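Long-range contacts in butyrophilin subfamily 1 member A1 (Bos taurus, PDB 4HH8), which may take part in the secretion of milk-fat droplets and probably inhibits the proliferation of activated T cells, with this chain forming its two extracellular immunoglobulin-like domains: residues 34-39 / 108-113; 43-48 / 87-92; 49-54 / 91-96. The protein carries 1 engineered substitution. One frame throughout, in Å; residues are numbered along the deposited sequence.

In the fold
All three contacts lie in the first, V-type immunoglobulin domain. Contacts 1 and 3 form its core and their centres are about 5 Å apart. Both join the sheet of strands 32-39 and 92-97 to the sheet of strands 106-114 and 48-52. Contact 1 has a covalent bridge. Contact 3 relies on an indole ring and aliphatic side chains. Neither has a hydrogen bond across its two segments. Contact 2 is nearer the surface, where loops meet at one end of the sandwich, and has a backbone hydrogen bond. It shares Gly-91 and Ser-92 with contact 3. Leu-38 N is hydrogen-bonded to Gly-91 O, which ties contact 2 to contact 1.

Contact 1: residues 34-39 / 108-113; sequences LPCRLS and YRCFFR
Two different first torsions bring the sulfurs of Cys-36 and Cys-110 together across the immunoglobulin sandwich. In Cys-36, SG is anti to the carbonyl carbon (chi1 -74°). In Cys-110, SG sits between the backbone N and the carbonyl carbon (chi1 56°). The result is a left-handed disulfide, SG of Cys-36 to SG of Cys-110 2.1 Å, with a chi3 of -88°. This is the canonical bridge of the V-set domain, joining strand B (32-39) to strand F (106-114). The CA atoms of the two cysteines are 6.6 Å apart, the closest pair between the segments.

Apolar contacts lie on either side of the bridge along the strands. At one end Leu-34 lays CD2 over a face of the Tyr-108 ring, 3.8 Å from the ring centroid, in a CH-pi contact. The methyl is displaced from the ring centre toward CG and CD1. Tyr-108 belongs to the D-x-G-x-Y-x-C sequence of the family. Its OH is hydrogen-bonded to the backbone O of Asp-104, as in the tyrosine corner of Greek-key proteins. At the other end the Phe-112 ring fits between Cys-36 and Leu-38. Leu-38 meets it obliquely, with CD2 3.6 Å from CD1 of Phe-112. Cys-36 approaches the ring edge near its plane, CB to CE2 of Phe-112 3.9 Å.

Contact 2: residues 43-48 / 87-92; sequences SAKGME and HIAEGS
The flat group at the centre of this contact is the carbonyl of Ile-88, which is gripped from opposite faces of its plane by Ala-44 N and Gly-91 N. Ala-44 N gives the hydrogen bond across the loops, 2.9 Å to Ile-88 O. It is nearly straight at the hydrogen (178°), and the donor is tilted 24° from the carbonyl plane. Gly-91 N, in the same loop as Ile-88, donates to the same O at 2.8 Å.

The side chain of Ile-88 lies against residues 44 and 45. Its CG1 is 4.0 Å from CB of Ala-44. Its CG2 is 3.7 Å from CG of Lys-45, whose extended chain runs on until CE also reaches CB of Ala-89. Ser-43 OG accepts from Lys-45 N at 3.0 Å, which makes an ST turn next to the cross-loop bond. A type II turn follows from Ala-44 to Met-47. Gly-46 and Gly-91 both have positive phi, at backbone angles that suit glycine.

Asn-41, two residues before Ser-43 in the chain, is an N-glycosylation site; no glycan is present here. Residues 43-47 belong to the loop between strands 32-39 and 48-52, and residues 87-91 to the loop between strands 81-85 and 92-97. The two loops meet at this end of the sandwich, with Ala-44 and Met-47, here selenomethionine, against Leu-38 of strand 32-39.

Contact 3: residues 49-54 / 91-96; sequences LRWFRE and GSVAVR
The axes of the segments 49-52 and 92-96, one from each sheet, pass 8.8 Å apart at 43°, and Trp-51 comes closest to Val-95 by backbone (CA to CA 7.6 Å). In the V-set fold these are strands C and E. Trp-51 is the core tryptophan of strand C, a hallmark of immunoglobulin domains. It packs on Cys-110 of the disulfide and on Phe-61 of the next strand. No hydrogen bond crosses between the segments, as expected for two sheets packed face to face.

The indole carries most of the contact. Its CG is anti to the carbonyl carbon (chi1 -88°), and the ring reaches across to the opposite sheet. The two valines meet it in different ways. CG2 of Val-95 is modelled over one face of the six-membered ring, but closer than carbons can sit, so the detail of this contact is doubtful. Val-93 instead comes to the ring edge, in the ring plane, with CG2 3.4 Å from CH2 of Trp-51. The same CG2 is 4.5 Å from CD1 of Leu-49, a looser contact. CG2 of Val-93 thus touches both Trp-51 and Leu-49.

Other residues extend this core. Leu-83 of strand 81-85 touches both Leu-49 and Val-93, and Phe-61 of strand 61-64 touches Val-95. Phe-112 of strand 106-114 packs on Leu-49. Between the two valines, Ala-94 points its CB away from strand C and presents its backbone to the indole. Its CA lies obliquely to the ring, 4.1 Å from CZ2 of Trp-51.

Contact 1: residues 34-39 / 108-113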
ATOM      1  N   LEU A  34      -2.066   9.815   8.794  1.00 31.27           N
ATOM      2  CA  LEU A  34      -3.345   9.225   9.161  1.00 31.38           C
ATOM      3  C   LEU A  34      -4.166  10.240   9.938  1.00 31.49           C
ATOM      4  O   LEU A  34      -3.983  10.389  11.124  1.00 32.63           O
ATOM      5  CB  LEU A  34      -3.147   7.992  10.024  1.00 29.98           C
ATOM      6  CG  LEU A  34      -2.655   6.712   9.340  1.00 33.61           C
ATOM      7  CD1 LEU A  34      -1.609   6.973   8.263  1.00 34.24           C
ATOM      8  CD2 LEU A  34      -2.124   5.762  10.383  1.00 31.83           C
ATOM      9  N   PRO A  35      -5.096  10.930   9.270  1.00 32.43           N
ATOM     10  CA  PRO A  35      -5.818  12.056   9.915  1.00 32.77           C
ATOM     11  C   PRO A  35      -7.062  11.585  10.612  1.00 34.97           C
ATOM     12  O   PRO A  35      -7.620  10.543  10.260  1.00 36.26           O
ATOM     13  CB  PRO A  35      -6.164  12.974   8.746  1.00 32.59           C
ATOM     14  CG  PRO A  35      -6.099  12.012   7.445  1.00 34.58           C
ATOM     15  CD  PRO A  35      -5.528  10.674   7.882  1.00 30.52           C
ATOM     16  N   CYS A  36      -7.442  12.288  11.663  1.00 36.29           N
ATOM     17  CA  CYS A  36      -8.749  12.154  12.276  1.00 37.98           C
ATOM     18  C   CYS A  36      -9.067  13.529  12.853  1.00 38.80           C
ATOM     19  O   CYS A  36      -8.152  14.296  13.193  1.00 39.28           O
ATOM     20  CB  CYS A  36      -8.756  11.116  13.384  1.00 37.13           C
ATOM     21  SG  CYS A  36      -8.694   9.426  12.828  1.00 41.63           S
ATOM     22  N   ARG A  37     -10.351  13.847  12.949  1.00 39.87           N
ATOM     23  CA  ARG A  37     -10.762  15.161  13.442  1.00 40.80           C
ATOM     24  C   ARG A  37     -11.961  15.059  14.360  1.00 39.65           C
ATOM     25  O   ARG A  37     -12.760  14.123  14.265  1.00 39.00           O
ATOM     26  CB  ARG A  37     -11.013  16.169  12.299  1.00 41.41           C
ATOM     27  CG  ARG A  37     -12.047  15.720  11.268  1.00 47.19           C
ATOM     28  CD  ARG A  37     -12.628  16.851  10.389  1.00 55.81           C
ATOM     29  NE  ARG A  37     -13.855  16.368   9.716  1.00 64.29           N
ATOM     30  CZ  ARG A  37     -14.409  16.875   8.604  1.00 68.10           C
ATOM     31  NH1 ARG A  37     -13.867  17.924   7.973  1.00 69.91           N
ATOM     32  NH2 ARG A  37     -15.516  16.318   8.111  1.00 69.19           N
ATOM     33  N   LEU A  38     -12.058  16.032  15.258  1.00 39.12           N
ATOM     34  CA  LEU A  38     -13.227  16.171  16.108  1.00 38.52           C
ATOM     35  C   LEU A  38     -14.392  16.759  15.331  1.00 38.26           C
ATOM     36  O   LEU A  38     -14.177  17.575  14.430  1.00 38.00           O
ATOM     37  CB  LEU A  38     -12.902  17.076  17.305  1.00 37.90           C
ATOM     38  CG  LEU A  38     -12.046  16.410  18.396  1.00 39.05           C
ATOM     39  CD1 LEU A  38     -11.853  17.353  19.593  1.00 38.58           C
ATOM     40  CD2 LEU A  38     -12.602  15.063  18.871  1.00 38.15           C
ATOM     41  N   SER A  39     -15.607  16.337  15.699  1.00 38.53           N
ATOM     42  CA  SER A  39     -16.868  17.004  15.340  1.00 39.41           C
ATOM     43  C   SER A  39     -17.609  17.286  16.642  1.00 38.91           C
ATOM     44  O   SER A  39     -17.906  16.362  17.399  1.00 39.71           O
ATOM     45  CB  SER A  39     -17.770  16.133  14.462  1.00 40.12           C
ATOM     46  OG  SER A  39     -18.739  16.941  13.789  1.00 42.53           O
ATOM     47  N   TYR A 108      -6.242   1.208  11.210  1.00 36.73           N
ATOM     48  CA  TYR A 108      -5.783   1.891  12.413  1.00 36.54           C
ATOM     49  C   TYR A 108      -6.998   2.470  13.076  1.00 37.08           C
ATOM     50  O   TYR A 108      -7.998   2.745  12.404  1.00 38.13           O
ATOM     51  CB  TYR A 108      -4.819   3.027  12.054  1.00 35.77           C
ATOM     52  CG  TYR A 108      -3.501   2.545  11.542  1.00 35.10           C
ATOM     53  CD1 TYR A 108      -2.347   2.606  12.356  1.00 35.81           C
ATOM     54  CD2 TYR A 108      -3.381   1.995  10.261  1.00 33.85           C
ATOM     55  CE1 TYR A 108      -1.112   2.163  11.891  1.00 33.24           C
ATOM     56  CE2 TYR A 108      -2.144   1.518   9.785  1.00 31.25           C
ATOM     57  CZ  TYR A 108      -1.018   1.622  10.595  1.00 33.03           C
ATOM     58  OH  TYR A 108       0.203   1.171  10.145  1.00 31.33           O
ATOM     59  N   ARG A 109      -6.919   2.673  14.384  1.00 37.09           N
ATOM     60  CA  ARG A 109      -7.968   3.368  15.087  1.00 38.15           C
ATOM     61  C   ARG A 109      -7.417   4.626  15.753  1.00 38.00           C
ATOM     62  O   ARG A 109      -6.349   4.599  16.358  1.00 36.63           O
ATOM     63  CB  ARG A 109      -8.637   2.430  16.100  1.00 38.35           C
ATOM     64  CG  ARG A 109      -9.379   1.248  15.443  1.00 43.64           C
ATOM     65  CD  ARG A 109     -10.412   0.683  16.417  1.00 53.38           C
ATOM     66  NE  ARG A 109     -11.187  -0.458  15.907  1.00 57.99           N
ATOM     67  CZ  ARG A 109     -12.412  -0.384  15.383  1.00 61.12           C
ATOM     68  NH1 ARG A 109     -13.032   0.786  15.262  1.00 61.76           N
ATOM     69  NH2 ARG A 109     -13.023  -1.495  14.968  1.00 63.37           N
ATOM     70  N   CYS A 110      -8.151   5.726  15.643  1.00 38.82           N
ATOM     71  CA  CYS A 110      -7.754   6.974  16.311  1.00 39.66           C
ATOM     72  C   CYS A 110      -8.698   7.287  17.442  1.00 40.34           C
ATOM     73  O   CYS A 110      -9.901   7.462  17.227  1.00 41.05           O
ATOM     74  CB  CYS A 110      -7.731   8.143  15.345  1.00 39.41           C
ATOM     75  SG  CYS A 110      -9.325   8.380  14.480  1.00 41.34           S
ATOM     76  N   PHE A 111      -8.127   7.409  18.635  1.00 40.22           N
ATOM     77  CA  PHE A 111      -8.874   7.593  19.858  1.00 40.11           C
ATOM     78  C   PHE A 111      -8.511   8.952  20.477  1.00 39.35           C
ATOM     79  O   PHE A 111      -7.331   9.270  20.629  1.00 38.80           O
ATOM     80  CB  PHE A 111      -8.485   6.433  20.766  1.00 40.36           C
ATOM     81  CG  PHE A 111      -9.106   6.453  22.121  1.00 42.31           C
ATOM     82  CD1 PHE A 111     -10.381   5.914  22.329  1.00 45.03           C
ATOM     83  CD2 PHE A 111      -8.384   6.916  23.219  1.00 43.25           C
ATOM     84  CE1 PHE A 111     -10.940   5.892  23.602  1.00 45.85           C
ATOM     85  CE2 PHE A 111      -8.924   6.906  24.492  1.00 44.11           C
ATOM     86  CZ  PHE A 111     -10.209   6.388  24.691  1.00 46.07           C
ATOM     87  N   PHE A 112      -9.539   9.736  20.802  1.00 39.15           N
ATOM     88  CA  PHE A 112      -9.430  11.054  21.435  1.00 39.38           C
ATOM     89  C   PHE A 112     -10.104  10.962  22.797  1.00 40.63           C
ATOM     90  O   PHE A 112     -11.251  10.561  22.856  1.00 39.89           O
ATOM     91  CB  PHE A 112     -10.219  12.095  20.653  1.00 38.44           C
ATOM     92  CG  PHE A 112      -9.583  12.536  19.389  1.00 36.39           C
ATOM     93  CD1 PHE A 112      -9.214  13.858  19.221  1.00 34.33           C
ATOM     94  CD2 PHE A 112      -9.387  11.653  18.341  1.00 35.21           C
ATOM     95  CE1 PHE A 112      -8.640  14.284  18.026  1.00 32.99           C
ATOM     96  CE2 PHE A 112      -8.796  12.069  17.156  1.00 31.22           C
ATOM     97  CZ  PHE A 112      -8.426  13.367  16.995  1.00 30.71           C
ATOM     98  N   ARG A 113      -9.419  11.360  23.871  1.00 42.09           N
ATOM     99  CA  ARG A 113     -10.024  11.372  25.206  1.00 44.34           C
ATOM    100  C   ARG A 113      -9.790  12.673  25.968  1.00 45.37           C
ATOM    101  O   ARG A 113      -8.663  13.163  26.037  1.00 45.04           O
ATOM    102  CB  ARG A 113      -9.536  10.200  26.075  1.00 44.35           C
ATOM    103  CG  ARG A 113      -9.760  10.440  27.615  1.00 47.54           C
ATOM    104  CD  ARG A 113      -9.238   9.318  28.514  1.00 50.37           C
ATOM    105  NE  ARG A 113     -10.053   8.127  28.320  1.00 55.70           N
ATOM    106  CZ  ARG A 113      -9.887   6.965  28.950  1.00 59.39           C
ATOM    107  NH1 ARG A 113      -8.915   6.796  29.863  1.00 60.35           N
ATOM    108  NH2 ARG A 113     -10.704   5.954  28.662  1.00 59.77           N
TER

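Contact 2: residues 43-48 / 87-92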
ATOM      1  N   SER A  43     -11.035  22.704  19.682  1.00 34.05           N
ATOM      2  CA  SER A  43      -9.628  22.385  19.947  1.00 33.50           C
ATOM      3  C   SER A  43      -9.418  20.999  20.525  1.00 33.01           C
ATOM      4  O   SER A  43     -10.141  20.579  21.406  1.00 32.92           O
ATOM      5  CB  SER A  43      -8.987  23.363  20.911  1.00 33.50           C
ATOM      6  OG  SER A  43      -7.639  22.949  21.136  1.00 35.27           O
ATOM      7  N   ALA A  44      -8.422  20.297  20.010  1.00 32.16           N
ATOM      8  CA  ALA A  44      -8.019  19.014  20.580  1.00 32.19           C
ATOM      9  C   ALA A  44      -6.735  19.134  21.457  1.00 32.01           C
ATOM     10  O   ALA A  44      -6.272  18.111  21.963  1.00 30.94           O
ATOM     11  CB  ALA A  44      -7.844  17.934  19.471  1.00 29.89           C
ATOM     12  N   LYS A  45      -6.191  20.353  21.624  1.00 32.64           N
ATOM     13  CA  LYS A  45      -4.952  20.583  22.437  1.00 34.98           C
ATOM     14  C   LYS A  45      -5.102  20.062  23.850  1.00 34.89           C
ATOM     15  O   LYS A  45      -6.052  20.437  24.524  1.00 35.75           O
ATOM     16  CB  LYS A  45      -4.587  22.078  22.539  1.00 35.42           C
ATOM     17  CG  LYS A  45      -4.064  22.688  21.245  1.00 40.44           C
ATOM     18  CD  LYS A  45      -3.418  24.060  21.476  1.00 46.78           C
ATOM     19  CE  LYS A  45      -3.510  24.910  20.214  1.00 47.48           C
ATOM     20  NZ  LYS A  45      -3.458  26.376  20.526  1.00 53.51           N
ATOM     21  N   GLY A  46      -4.192  19.197  24.302  1.00 35.80           N
ATOM     22  CA  GLY A  46      -4.233  18.690  25.694  1.00 35.42           C
ATOM     23  C   GLY A  46      -5.023  17.417  25.907  1.00 36.10           C
ATOM     24  O   GLY A  46      -5.077  16.891  27.019  1.00 36.03           O
HETATM   25  N   MSE A  47      -5.650  16.916  24.845  1.00 36.13           N
HETATM   26  CA  MSE A  47      -6.436  15.697  24.916  1.00 36.25           C
HETATM   27  C   MSE A  47      -5.514  14.499  24.826  1.00 35.24           C
HETATM   28  O   MSE A  47      -4.404  14.614  24.354  1.00 34.78           O
HETATM   29  CB  MSE A  47      -7.415  15.635  23.743  1.00 37.01           C
HETATM   30  CG  MSE A  47      -8.598  16.546  23.899  1.00 40.36           C
HETATM   31 SE   MSE A  47      -9.985  16.087  22.595  1.00 42.47          SE
HETATM   32  CE  MSE A  47     -10.795  14.521  23.368  1.00 41.65           C
ATOM     33  N   GLU A  48      -5.979  13.348  25.261  1.00 34.38           N
ATOM     34  CA  GLU A  48      -5.268  12.138  24.939  1.00 35.66           C
ATOM     35  C   GLU A  48      -5.606  11.759  23.506  1.00 34.37           C
ATOM     36  O   GLU A  48      -6.777  11.530  23.184  1.00 34.56           O
ATOM     37  CB  GLU A  48      -5.614  10.983  25.897  1.00 35.76           C
ATOM     38  CG  GLU A  48      -4.998   9.629  25.472  1.00 39.39           C
ATOM     39  CD  GLU A  48      -5.446   8.452  26.350  1.00 44.08           C
ATOM     40  OE1 GLU A  48      -5.540   8.638  27.576  1.00 46.61           O
ATOM     41  OE2 GLU A  48      -5.697   7.339  25.815  1.00 48.08           O
ATOM     42  N   HIS A  87      -3.361  22.112  12.707  1.00 40.58           N
ATOM     43  CA  HIS A  87      -4.774  22.442  12.793  1.00 39.28           C
ATOM     44  C   HIS A  87      -5.397  21.903  14.073  1.00 37.33           C
ATOM     45  O   HIS A  87      -6.612  21.735  14.153  1.00 36.64           O
ATOM     46  CB  HIS A  87      -5.518  21.845  11.581  1.00 40.11           C
ATOM     47  CG  HIS A  87      -5.068  22.392  10.263  1.00 43.07           C
ATOM     48  ND1 HIS A  87      -5.204  23.724   9.923  1.00 46.85           N
ATOM     49  CD2 HIS A  87      -4.497  21.785   9.193  1.00 45.56           C
ATOM     50  CE1 HIS A  87      -4.722  23.918   8.704  1.00 45.95           C
ATOM     51  NE2 HIS A  87      -4.281  22.759   8.243  1.00 47.76           N
ATOM     52  N   ILE A  88      -4.570  21.595  15.068  1.00 35.73           N
ATOM     53  CA  ILE A  88      -5.082  21.007  16.306  1.00 34.09           C
ATOM     54  C   ILE A  88      -6.100  21.897  17.022  1.00 34.09           C
ATOM     55  O   ILE A  88      -7.051  21.395  17.662  1.00 34.91           O
ATOM     56  CB  ILE A  88      -3.919  20.580  17.257  1.00 34.25           C
ATOM     57  CG1 ILE A  88      -4.427  19.651  18.366  1.00 30.97           C
ATOM     58  CG2 ILE A  88      -3.091  21.839  17.759  1.00 31.74           C
ATOM     59  CD1 ILE A  88      -3.276  19.140  19.284  1.00 31.36           C
ATOM     60  N   ALA A  89      -5.934  23.201  16.900  1.00 33.45           N
ATOM     61  CA  ALA A  89      -6.841  24.126  17.556  1.00 35.05           C
ATOM     62  C   ALA A  89      -8.255  24.071  16.995  1.00 35.37           C
ATOM     63  O   ALA A  89      -9.196  24.577  17.619  1.00 35.74           O
ATOM     64  CB  ALA A  89      -6.321  25.557  17.502  1.00 35.43           C
ATOM     65  N   GLU A  90      -8.420  23.466  15.832  1.00 35.63           N
ATOM     66  CA  GLU A  90      -9.775  23.224  15.343  1.00 36.71           C
ATOM     67  C   GLU A  90     -10.130  21.742  15.347  1.00 35.60           C
ATOM     68  O   GLU A  90     -11.174  21.338  14.799  1.00 36.34           O
ATOM     69  CB  GLU A  90     -10.016  23.881  13.982  1.00 37.50           C
ATOM     70  CG  GLU A  90      -9.345  23.203  12.798  1.00 43.12           C
ATOM     71  CD  GLU A  90      -9.665  23.921  11.484  1.00 50.68           C
ATOM     72  OE1 GLU A  90     -10.829  23.812  11.026  1.00 52.14           O
ATOM     73  OE2 GLU A  90      -8.755  24.599  10.923  1.00 54.59           O
ATOM     74  N   GLY A  91      -9.279  20.931  15.978  1.00 33.31           N
ATOM     75  CA  GLY A  91      -9.646  19.550  16.255  1.00 31.21           C
ATOM     76  C   GLY A  91      -9.135  18.553  15.235  1.00 30.33           C
ATOM     77  O   GLY A  91      -9.436  17.378  15.318  1.00 30.08           O
ATOM     78  N   SER A  92      -8.326  19.027  14.301  1.00 30.24           N
ATOM     79  CA  SER A  92      -7.811  18.222  13.208  1.00 31.08           C
ATOM     80  C   SER A  92      -6.315  17.945  13.360  1.00 31.02           C
ATOM     81  O   SER A  92      -5.512  18.876  13.465  1.00 30.48           O
ATOM     82  CB  SER A  92      -8.085  18.938  11.884  1.00 31.51           C
ATOM     83  OG  SER A  92      -7.876  18.049  10.800  1.00 32.72           O
TER

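Contact 3: residues 49-54 / 91-96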
ATOM      1  N   LEU A  49      -4.563  11.715  22.679  1.00 33.29           N
ATOM      2  CA  LEU A  49      -4.605  11.294  21.272  1.00 32.65           C
ATOM      3  C   LEU A  49      -3.882   9.959  21.146  1.00 32.78           C
ATOM      4  O   LEU A  49      -2.687   9.911  21.398  1.00 33.77           O
ATOM      5  CB  LEU A  49      -3.899  12.325  20.384  1.00 31.23           C
ATOM      6  CG  LEU A  49      -4.353  13.790  20.567  1.00 32.06           C
ATOM      7  CD1 LEU A  49      -3.486  14.748  19.794  1.00 27.89           C
ATOM      8  CD2 LEU A  49      -5.841  14.025  20.228  1.00 29.78           C
ATOM      9  N   ARG A  50      -4.584   8.892  20.776  1.00 32.60           N
ATOM     10  CA  ARG A  50      -3.978   7.565  20.672  1.00 33.67           C
ATOM     11  C   ARG A  50      -4.260   6.951  19.306  1.00 33.47           C
ATOM     12  O   ARG A  50      -5.419   6.824  18.920  1.00 34.68           O
ATOM     13  CB  ARG A  50      -4.538   6.630  21.750  1.00 33.11           C
ATOM     14  CG  ARG A  50      -3.923   5.229  21.732  1.00 36.40           C
ATOM     15  CD  ARG A  50      -4.634   4.228  22.680  1.00 37.18           C
ATOM     16  NE  ARG A  50      -4.457   4.646  24.068  1.00 39.22           N
ATOM     17  CZ  ARG A  50      -3.526   4.193  24.905  1.00 40.12           C
ATOM     18  NH1 ARG A  50      -2.649   3.258  24.532  1.00 43.28           N
ATOM     19  NH2 ARG A  50      -3.471   4.692  26.136  1.00 39.72           N
ATOM     20  N   TRP A  51      -3.232   6.579  18.569  1.00 32.81           N
ATOM     21  CA  TRP A  51      -3.453   5.750  17.382  1.00 33.13           C
ATOM     22  C   TRP A  51      -2.992   4.342  17.715  1.00 33.45           C
ATOM     23  O   TRP A  51      -1.960   4.155  18.365  1.00 31.84           O
ATOM     24  CB  TRP A  51      -2.677   6.290  16.185  1.00 33.16           C
ATOM     25  CG  TRP A  51      -3.381   7.314  15.377  1.00 35.15           C
ATOM     26  CD1 TRP A  51      -3.892   7.149  14.143  1.00 36.42           C
ATOM     27  CD2 TRP A  51      -3.615   8.680  15.731  1.00 38.58           C
ATOM     28  NE1 TRP A  51      -4.430   8.323  13.690  1.00 38.72           N
ATOM     29  CE2 TRP A  51      -4.273   9.280  14.649  1.00 39.28           C
ATOM     30  CE3 TRP A  51      -3.264   9.468  16.835  1.00 44.88           C
ATOM     31  CZ2 TRP A  51      -4.652  10.622  14.641  1.00 43.71           C
ATOM     32  CZ3 TRP A  51      -3.637  10.811  16.839  1.00 49.28           C
ATOM     33  CH2 TRP A  51      -4.332  11.373  15.734  1.00 47.62           C
ATOM     34  N   PHE A  52      -3.768   3.342  17.310  1.00 35.12           N
ATOM     35  CA  PHE A  52      -3.391   1.963  17.585  1.00 36.75           C
ATOM     36  C   PHE A  52      -3.896   1.044  16.490  1.00 38.90           C
ATOM     37  O   PHE A  52      -4.710   1.443  15.639  1.00 38.53           O
ATOM     38  CB  PHE A  52      -3.867   1.521  18.983  1.00 35.99           C
ATOM     39  CG  PHE A  52      -5.373   1.475  19.154  1.00 37.62           C
ATOM     40  CD1 PHE A  52      -6.068   0.279  18.981  1.00 36.17           C
ATOM     41  CD2 PHE A  52      -6.086   2.616  19.518  1.00 39.35           C
ATOM     42  CE1 PHE A  52      -7.432   0.205  19.144  1.00 37.48           C
ATOM     43  CE2 PHE A  52      -7.456   2.566  19.703  1.00 39.91           C
ATOM     44  CZ  PHE A  52      -8.142   1.341  19.524  1.00 39.45           C
ATOM     45  N   ARG A  53      -3.419  -0.192  16.515  1.00 41.58           N
ATOM     46  CA  ARG A  53      -3.832  -1.157  15.524  1.00 44.07           C
ATOM     47  C   ARG A  53      -4.745  -2.193  16.156  1.00 46.89           C
ATOM     48  O   ARG A  53      -5.953  -1.982  16.272  1.00 47.67           O
ATOM     49  CB  ARG A  53      -2.610  -1.750  14.845  1.00 43.64           C
ATOM     50  CG  ARG A  53      -2.032  -0.767  13.836  1.00 41.81           C
ATOM     51  CD  ARG A  53      -0.854  -1.270  13.114  1.00 39.53           C
ATOM     52  NE  ARG A  53      -1.209  -2.091  11.970  1.00 40.55           N
ATOM     53  CZ  ARG A  53      -0.312  -2.561  11.109  1.00 40.72           C
ATOM     54  NH1 ARG A  53       0.971  -2.294  11.288  1.00 40.73           N
ATOM     55  NH2 ARG A  53      -0.677  -3.323  10.094  1.00 40.20           N
ATOM     56  N   GLU A  54      -4.168  -3.283  16.630  1.00 50.51           N
ATOM     57  CA  GLU A  54      -4.969  -4.362  17.176  1.00 53.48           C
ATOM     58  C   GLU A  54      -5.193  -4.180  18.686  1.00 54.39           C
ATOM     59  O   GLU A  54      -6.330  -4.277  19.144  1.00 55.36           O
ATOM     60  CB  GLU A  54      -4.381  -5.726  16.771  1.00 54.15           C
ATOM     61  CG  GLU A  54      -4.892  -6.199  15.374  1.00 57.19           C
ATOM     62  CD  GLU A  54      -3.774  -6.632  14.402  1.00 63.38           C
ATOM     63  OE1 GLU A  54      -2.985  -7.556  14.746  1.00 66.52           O
ATOM     64  OE2 GLU A  54      -3.688  -6.054  13.281  1.00 64.33           O
ATOM     65  N   GLY A  91      -9.279  20.931  15.978  1.00 33.31           N
ATOM     66  CA  GLY A  91      -9.646  19.550  16.255  1.00 31.21           C
ATOM     67  C   GLY A  91      -9.135  18.553  15.235  1.00 30.33           C
ATOM     68  O   GLY A  91      -9.436  17.378  15.318  1.00 30.08           O
ATOM     69  N   SER A  92      -8.326  19.027  14.301  1.00 30.24           N
ATOM     70  CA  SER A  92      -7.811  18.222  13.208  1.00 31.08           C
ATOM     71  C   SER A  92      -6.315  17.945  13.360  1.00 31.02           C
ATOM     72  O   SER A  92      -5.512  18.876  13.465  1.00 30.48           O
ATOM     73  CB  SER A  92      -8.085  18.938  11.884  1.00 31.51           C
ATOM     74  OG  SER A  92      -7.876  18.049  10.800  1.00 32.72           O
ATOM     75  N   VAL A  93      -5.966  16.654  13.430  1.00 30.47           N
ATOM     76  CA  VAL A  93      -4.582  16.212  13.649  1.00 30.56           C
ATOM     77  C   VAL A  93      -4.311  14.977  12.811  1.00 30.59           C
ATOM     78  O   VAL A  93      -5.210  14.445  12.187  1.00 30.40           O
ATOM     79  CB  VAL A  93      -4.281  15.849  15.145  1.00 30.03           C
ATOM     80  CG1 VAL A  93      -4.567  16.998  16.030  1.00 30.09           C
ATOM     81  CG2 VAL A  93      -5.069  14.651  15.593  1.00 29.56           C
ATOM     82  N   ALA A  94      -3.066  14.516  12.803  1.00 29.89           N
ATOM     83  CA  ALA A  94      -2.758  13.277  12.099  1.00 29.38           C
ATOM     84  C   ALA A  94      -1.518  12.743  12.751  1.00 29.00           C
ATOM     85  O   ALA A  94      -0.833  13.486  13.447  1.00 28.03           O
ATOM     86  CB  ALA A  94      -2.519  13.536  10.614  1.00 27.89           C
ATOM     87  N   VAL A  95      -1.269  11.452  12.557  1.00 29.43           N
ATOM     88  CA  VAL A  95      -0.016  10.829  12.942  1.00 29.75           C
ATOM     89  C   VAL A  95       0.707  10.623  11.640  1.00 30.59           C
ATOM     90  O   VAL A  95       0.125  10.054  10.711  1.00 30.67           O
ATOM     91  CB  VAL A  95      -0.226   9.485  13.682  1.00 30.27           C
ATOM     92  CG1 VAL A  95       1.086   8.686  13.786  1.00 30.59           C
ATOM     93  CG2 VAL A  95      -0.689   9.773  15.077  1.00 31.11           C
ATOM     94  N   ARG A  96       1.932  11.152  11.557  1.00 30.66           N
ATOM     95  CA  ARG A  96       2.830  10.911  10.459  1.00 32.05           C
ATOM     96  C   ARG A  96       3.656   9.645  10.742  1.00 32.54           C
ATOM     97  O   ARG A  96       4.321   9.548  11.787  1.00 32.58           O
ATOM     98  CB  ARG A  96       3.747  12.110  10.229  1.00 31.86           C
ATOM     99  CG  ARG A  96       4.538  11.994   8.902  1.00 38.15           C
ATOM    100  CD  ARG A  96       5.313  13.272   8.510  1.00 44.33           C
ATOM    101  NE  ARG A  96       6.278  13.675   9.524  1.00 52.38           N
ATOM    102  CZ  ARG A  96       7.583  13.911   9.319  1.00 58.53           C
ATOM    103  NH1 ARG A  96       8.125  13.789   8.102  1.00 61.06           N
ATOM    104  NH2 ARG A  96       8.358  14.286  10.344  1.00 57.84           N
TER